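Local coordinates for protein putative hydantoin racemase (Klebsiella pneumoniae subsp. pneumoniae, PDB 3QVL) that racemizes allantoin and probably also 5-substituted hydantoins, interconverting their D and L forms, as a HyuE-family member of the Asp/Glu/hydantoin racemases, at residues 12-18 and 148-152. Sequence-based numbering, arbitrary orientation.
Sequences SLAMTET and VLALE. With 5HY ([(4R)-2,5-dioxoimidazolidin-4-yl]acetic acid), chain C.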
# COMPACT_ATOMS: atom_id res chain seq x y z
N SER A 12 -35.20 -13.14 1.20
CA SER A 12 -36.30 -12.20 1.47
C SER A 12 -36.95 -11.74 0.18
O SER A 12 -36.31 -11.08 -0.65
CB SER A 12 -35.79 -11.00 2.27
OG SER A 12 -36.77 -9.98 2.34
N LEU A 13 -38.23 -12.08 0.00
CA LEU A 13 -38.98 -11.63 -1.17
C LEU A 13 -39.21 -10.12 -1.10
O LEU A 13 -39.20 -9.44 -2.13
CB LEU A 13 -40.31 -12.38 -1.30
CG LEU A 13 -40.77 -12.77 -2.72
CD1 LEU A 13 -42.02 -13.62 -2.65
CD2 LEU A 13 -41.01 -11.58 -3.64
N ALA A 14 -39.39 -9.61 0.12
CA ALA A 14 -39.55 -8.17 0.35
C ALA A 14 -38.37 -7.37 -0.20
O ALA A 14 -38.57 -6.36 -0.88
CB ALA A 14 -39.76 -7.89 1.83
N MET A 15 -37.16 -7.83 0.09
CA MET A 15 -35.94 -7.19 -0.41
C MET A 15 -35.77 -7.39 -1.91
O MET A 15 -35.29 -6.50 -2.62
CB MET A 15 -34.71 -7.66 0.38
CG MET A 15 -33.39 -6.98 -0.00
SD MET A 15 -32.35 -6.46 1.38
CE MET A 15 -32.78 -7.64 2.65
N THR A 16 -36.18 -8.56 -2.41
CA THR A 16 -36.17 -8.85 -3.85
C THR A 16 -37.06 -7.87 -4.61
O THR A 16 -36.71 -7.42 -5.70
CB THR A 16 -36.61 -10.32 -4.14
OG1 THR A 16 -35.84 -11.22 -3.34
CG2 THR A 16 -36.40 -10.66 -5.61
N GLU A 17 -38.21 -7.52 -4.02
CA GLU A 17 -39.14 -6.53 -4.58
C GLU A 17 -38.51 -5.14 -4.66
O GLU A 17 -38.64 -4.46 -5.68
CB GLU A 17 -40.42 -6.47 -3.75
CG GLU A 17 -41.33 -7.69 -3.88
CD GLU A 17 -42.31 -7.82 -2.72
OE1 GLU A 17 -42.62 -6.79 -2.07
OE2 GLU A 17 -42.78 -8.94 -2.47
N THR A 18 -37.83 -4.73 -3.59
CA THR A 18 -37.14 -3.45 -3.53
C THR A 18 -36.02 -3.38 -4.57
O THR A 18 -35.89 -2.39 -5.30
CB THR A 18 -36.56 -3.18 -2.12
OG1 THR A 18 -37.61 -3.26 -1.15
CG2 THR A 18 -35.90 -1.80 -2.03
N VAL A 148 -30.56 -5.81 9.06
CA VAL A 148 -30.73 -5.58 7.62
C VAL A 148 -32.21 -5.47 7.22
O VAL A 148 -32.58 -4.58 6.44
CB VAL A 148 -30.01 -6.69 6.80
CG1 VAL A 148 -30.47 -6.71 5.35
CG2 VAL A 148 -28.50 -6.49 6.87
N LEU A 149 -33.04 -6.35 7.77
CA LEU A 149 -34.46 -6.41 7.41
C LEU A 149 -35.32 -5.28 7.99
O LEU A 149 -36.50 -5.18 7.67
CB LEU A 149 -35.05 -7.79 7.77
CG LEU A 149 -34.50 -8.98 6.97
CD1 LEU A 149 -35.00 -10.29 7.55
CD2 LEU A 149 -34.84 -8.88 5.49
N ALA A 150 -34.71 -4.43 8.82
CA ALA A 150 -35.39 -3.24 9.35
C ALA A 150 -35.79 -2.29 8.22
O ALA A 150 -36.73 -1.51 8.37
CB ALA A 150 -34.52 -2.53 10.37
N LEU A 151 -35.06 -2.35 7.11
CA LEU A 151 -35.38 -1.57 5.91
C LEU A 151 -36.70 -2.00 5.27
O LEU A 151 -37.28 -1.26 4.47
CB LEU A 151 -34.24 -1.67 4.89
CG LEU A 151 -32.94 -0.91 5.21
CD1 LEU A 151 -31.77 -1.54 4.49
CD2 LEU A 151 -33.06 0.57 4.85
N GLU A 152 -37.16 -3.20 5.62
CA GLU A 152 -38.39 -3.76 5.06
C GLU A 152 -39.52 -3.91 6.08
O GLU A 152 -40.56 -4.51 5.77
CB GLU A 152 -38.10 -5.12 4.40
CG GLU A 152 -37.05 -5.10 3.29
CD GLU A 152 -37.54 -4.46 2.00
OE1 GLU A 152 -38.76 -4.23 1.84
OE2 GLU A 152 -36.69 -4.18 1.12
C 5HY C . -27.29 -6.51 1.53
N 5HY C . -26.99 -7.87 3.36
O 5HY C . -27.16 -5.66 0.64
CA 5HY C . -26.28 -6.81 2.63
CB 5HY C . -25.98 -5.58 3.51
CG 5HY C . -27.20 -4.80 4.04
OAB 5HY C . -28.94 -8.97 3.08
NAF 5HY C . -28.33 -7.33 1.65
CAI 5HY C . -28.13 -8.12 2.72
OD1 5HY C . -26.97 -3.95 4.92
OD2 5HY C . -28.32 -5.05 3.55
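The side chain of Glu152 has CG anti to its own carbonyl carbon (chi1 -58°) and folds again at chi2 (-73°), which carries the carboxylate across to helix 13-26. There it meets Thr18, whose side chain approaches from the opposite direction. Thr18 OG1 donates a short hydrogen bond of 2.6 Å to Glu152 OE2, which accepts through its syn lone pair, the one on the side of the other oxygen. The methyl of Ala14 lies beside that other oxygen, with CB 3.8 Å from Glu152 OE1. Closer to the ligand the contact turns apolar. Met15 extends with CG anti to the backbone N (chi1 -176°), then bends at chi2 and chi3, and its CE touches both Val148 CG1 and Leu149 CD2 at 3.7 Å; the Met15 side chain crosses those of Val148 and Leu149 at about a right angle. Leu149 CD2 also reaches Ser12 OG, 3.9 Å away. Ser12 is the N-cap residue of helix 13-26, and its OG accepts a nearly straight bond from Met15 N at 3.1 Å, while Asn10 holds Ser12 N. Val148 belongs to the ligand pocket: its CG1 lies 3.3 Å from OD2 of the bound hydantoin acetate, and Glu46 accepts from its backbone N. The two segments come from the two halves of the racemase fold, each built on a four-stranded parallel sheet, and meet beside the cleft between them. A hydrogen bond from an uncharged hydroxyl to a probably charged carboxylate and a small methyl cluster thus link helix 13-26 of one lobe to the 148-152 loop of the other; the hydroxyl would probably ease, without neutralising, the negative charge of Glu152, while Met15 packs alongside Val148 at the ligand, with SD 4.1 Å from NAF of the bound molecule.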